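Local coordinates for hookworm platelet inhibitor 1 (Ancylostoma caninum, PDB 4TPV), which blocks platelet aggregation and the adhesion of resting platelets to fibrinogen and collagen, possibly by binding platelet integrins, at residues 67-72 against 86-91. Numbering follows the deposited sequence. Where two conformers were deposited one is given.
Sequences EENVDV and NSWWSE
The indole of W88 reaches from helix 80-89 to the side chains of N69 and D71 on strand 68-73, an edge strand of the central sheet in this CAP-superfamily domain. Helix and sheet are thereby joined in the layered alpha-beta core of the CAP fold. With CG beside its own backbone N and anti to the carbonyl carbon (chi1 -62°), W88 swings its ring off the helix so that the pyrrole N-H and the benzo half arrive at the strand. N69 lies over one face of the ring: its CB makes a CH-pi contact 3.7 Å from the centroid of the six-membered ring and close to the ring normal, while ND2 passes over the fused side, 3.7 Å from W88 CE3. The amide does not lie flat on the indole, since the two planes are inclined by 65°. Its rotation is fixed by two polar partners on helix 107-113, where OD1 accepts from N111 ND2 and ND2 donates to N108 O. That helix and Y137 of strand 130-138 also touch W88, so the largely apolar indole is packed by more than one element of the core. Beyond the pyrrole nitrogen, D71 CB approaches obliquely, 3.5 Å from W88 NE1, and the D71 carboxylate runs on toward S87. There the contact is looser, and its detail is doubtful because the S87 side chain has two conformers; D71 OD1 also takes a weak bond from V72 N. A single hydrogen bond spans the two segments: W88 NE1 donates to V70 O over 3.1 Å. The indole nitrogen meets that oxygen from above the carbonyl plane, 70° out of it.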
loop_
_atom_site.group_PDB
_atom_site.type_symbol
_atom_site.label_atom_id
_atom_site.label_comp_id
_atom_site.label_asym_id
_atom_site.label_seq_id
_atom_site.Cartn_x
_atom_site.Cartn_y
_atom_site.Cartn_z
ATOM N N GLU A 67 7.973 4.358 4.946
ATOM C CA GLU A 67 6.694 4.301 4.232
ATOM C C GLU A 67 6.848 4.236 2.693
ATOM O O GLU A 67 5.914 4.520 1.945
ATOM C CB GLU A 67 5.810 5.497 4.628
ATOM C CG GLU A 67 4.630 5.145 5.573
ATOM C CD GLU A 67 5.039 4.770 6.996
ATOM O OE1 GLU A 67 6.112 5.197 7.457
ATOM O OE2 GLU A 67 4.267 4.062 7.676
ATOM N N GLU A 68 8.003 3.790 2.228
ATOM C CA GLU A 68 8.220 3.619 0.802
ATOM C C GLU A 68 8.444 2.153 0.409
ATOM O O GLU A 68 9.173 1.412 1.076
ATOM C CB GLU A 68 9.409 4.448 0.356
ATOM C CG GLU A 68 9.664 4.369 -1.129
ATOM C CD GLU A 68 10.722 5.347 -1.552
ATOM O OE1 GLU A 68 11.904 5.060 -1.328
ATOM O OE2 GLU A 68 10.360 6.425 -2.075
ATOM N N ASN A 69 7.794 1.746 -0.680
ATOM C CA ASN A 69 8.074 0.461 -1.335
ATOM C C ASN A 69 8.749 0.701 -2.681
ATOM O O ASN A 69 8.379 1.639 -3.397
ATOM C CB ASN A 69 6.785 -0.343 -1.551
ATOM C CG ASN A 69 6.297 -1.046 -0.302
ATOM O OD1 ASN A 69 6.883 -0.934 0.768
ATOM N ND2 ASN A 69 5.197 -1.782 -0.443
ATOM N N VAL A 70 9.727 -0.131 -3.037
ATOM C CA VAL A 70 10.381 -0.040 -4.335
ATOM C C VAL A 70 10.419 -1.394 -5.003
ATOM O O VAL A 70 10.602 -2.419 -4.333
ATOM C CB VAL A 70 11.820 0.511 -4.201
ATOM C CG1 VAL A 70 12.479 0.705 -5.580
ATOM C CG2 VAL A 70 11.799 1.814 -3.428
ATOM N N ASP A 71 10.209 -1.396 -6.318
ATOM C CA ASP A 71 10.433 -2.589 -7.121
ATOM C C ASP A 71 11.194 -2.222 -8.373
ATOM O O ASP A 71 10.992 -1.142 -8.918
ATOM C CB ASP A 71 9.108 -3.245 -7.477
ATOM C CG ASP A 71 9.278 -4.636 -8.069
ATOM O OD1 ASP A 71 10.293 -5.317 -7.784
ATOM O OD2 ASP A 71 8.373 -5.040 -8.829
ATOM N N VAL A 72 12.081 -3.109 -8.819
ATOM C CA VAL A 72 12.940 -2.846 -9.956
ATOM C C VAL A 72 12.910 -4.051 -10.894
ATOM O O VAL A 72 13.176 -5.175 -10.464
ATOM C CB VAL A 72 14.409 -2.572 -9.529
ATOM C CG1 VAL A 72 15.298 -2.345 -10.753
ATOM C CG2 VAL A 72 14.485 -1.391 -8.571
ATOM N N ASN A 86 2.793 -8.195 -7.018
ATOM C CA ASN A 86 3.108 -9.595 -6.748
ATOM C C ASN A 86 4.470 -9.758 -6.088
ATOM O O ASN A 86 4.650 -10.608 -5.202
ATOM C CB ASN A 86 3.018 -10.412 -8.042
ATOM C CG ASN A 86 1.613 -10.880 -8.315
ATOM O OD1 ASN A 86 1.190 -11.918 -7.814
ATOM N ND2 ASN A 86 0.865 -10.099 -9.085
ATOM N N SER A 87 5.441 -8.957 -6.508
ATOM C CA SER A 87 6.747 -9.000 -5.873
ATOM C C SER A 87 6.623 -8.628 -4.399
ATOM O O SER A 87 7.180 -9.307 -3.547
ATOM C CB SER A 87 7.735 -8.059 -6.570
ATOM O OG SER A 87 9.046 -8.276 -6.071
ATOM N N TRP A 88 5.883 -7.564 -4.103
ATOM C CA TRP A 88 5.716 -7.128 -2.722
ATOM C C TRP A 88 4.871 -8.127 -1.918
ATOM O O TRP A 88 5.206 -8.470 -0.783
ATOM C CB TRP A 88 5.103 -5.723 -2.690
ATOM C CG TRP A 88 5.983 -4.703 -3.360
ATOM C CD1 TRP A 88 7.306 -4.818 -3.607
ATOM C CD2 TRP A 88 5.587 -3.424 -3.886
ATOM N NE1 TRP A 88 7.782 -3.690 -4.245
ATOM C CE2 TRP A 88 6.735 -2.824 -4.433
ATOM C CE3 TRP A 88 4.371 -2.746 -3.962
ATOM C CZ2 TRP A 88 6.715 -1.557 -5.017
ATOM C CZ3 TRP A 88 4.346 -1.493 -4.544
ATOM C CH2 TRP A 88 5.508 -0.911 -5.068
ATOM N N TRP A 89 3.767 -8.596 -2.494
ATOM C CA TRP A 89 2.922 -9.566 -1.780
ATOM C C TRP A 89 3.668 -10.852 -1.413
ATOM O O TRP A 89 3.444 -11.425 -0.339
ATOM C CB TRP A 89 1.682 -9.911 -2.621
ATOM C CG TRP A 89 0.879 -11.047 -2.026
ATOM C CD1 TRP A 89 0.996 -12.372 -2.322
ATOM C CD2 TRP A 89 -0.140 -10.950 -1.023
ATOM N NE1 TRP A 89 0.098 -13.105 -1.583
ATOM C CE2 TRP A 89 -0.608 -12.257 -0.773
ATOM C CE3 TRP A 89 -0.709 -9.886 -0.321
ATOM C CZ2 TRP A 89 -1.622 -12.524 0.151
ATOM C CZ3 TRP A 89 -1.706 -10.146 0.592
ATOM C CH2 TRP A 89 -2.153 -11.459 0.825
ATOM N N SER A 90 4.571 -11.290 -2.291
ATOM C CA SER A 90 5.302 -12.541 -2.063
ATOM C C SER A 90 6.114 -12.548 -0.761
ATOM O O SER A 90 6.497 -13.615 -0.269
ATOM C CB SER A 90 6.222 -12.835 -3.248
ATOM O OG SER A 90 5.465 -13.182 -4.398
ATOM N N GLU A 91 6.354 -11.380 -0.179
ATOM C CA GLU A 91 7.088 -11.308 1.076
ATOM C C GLU A 91 6.280 -11.869 2.231
ATOM O O GLU A 91 6.804 -12.072 3.329
ATOM C CB GLU A 91 7.495 -9.862 1.378
ATOM C CG GLU A 91 8.509 -9.323 0.398
ATOM C CD GLU A 91 8.982 -7.935 0.767
ATOM O OE1 GLU A 91 8.327 -7.308 1.630
ATOM O OE2 GLU A 91 10.025 -7.502 0.224
#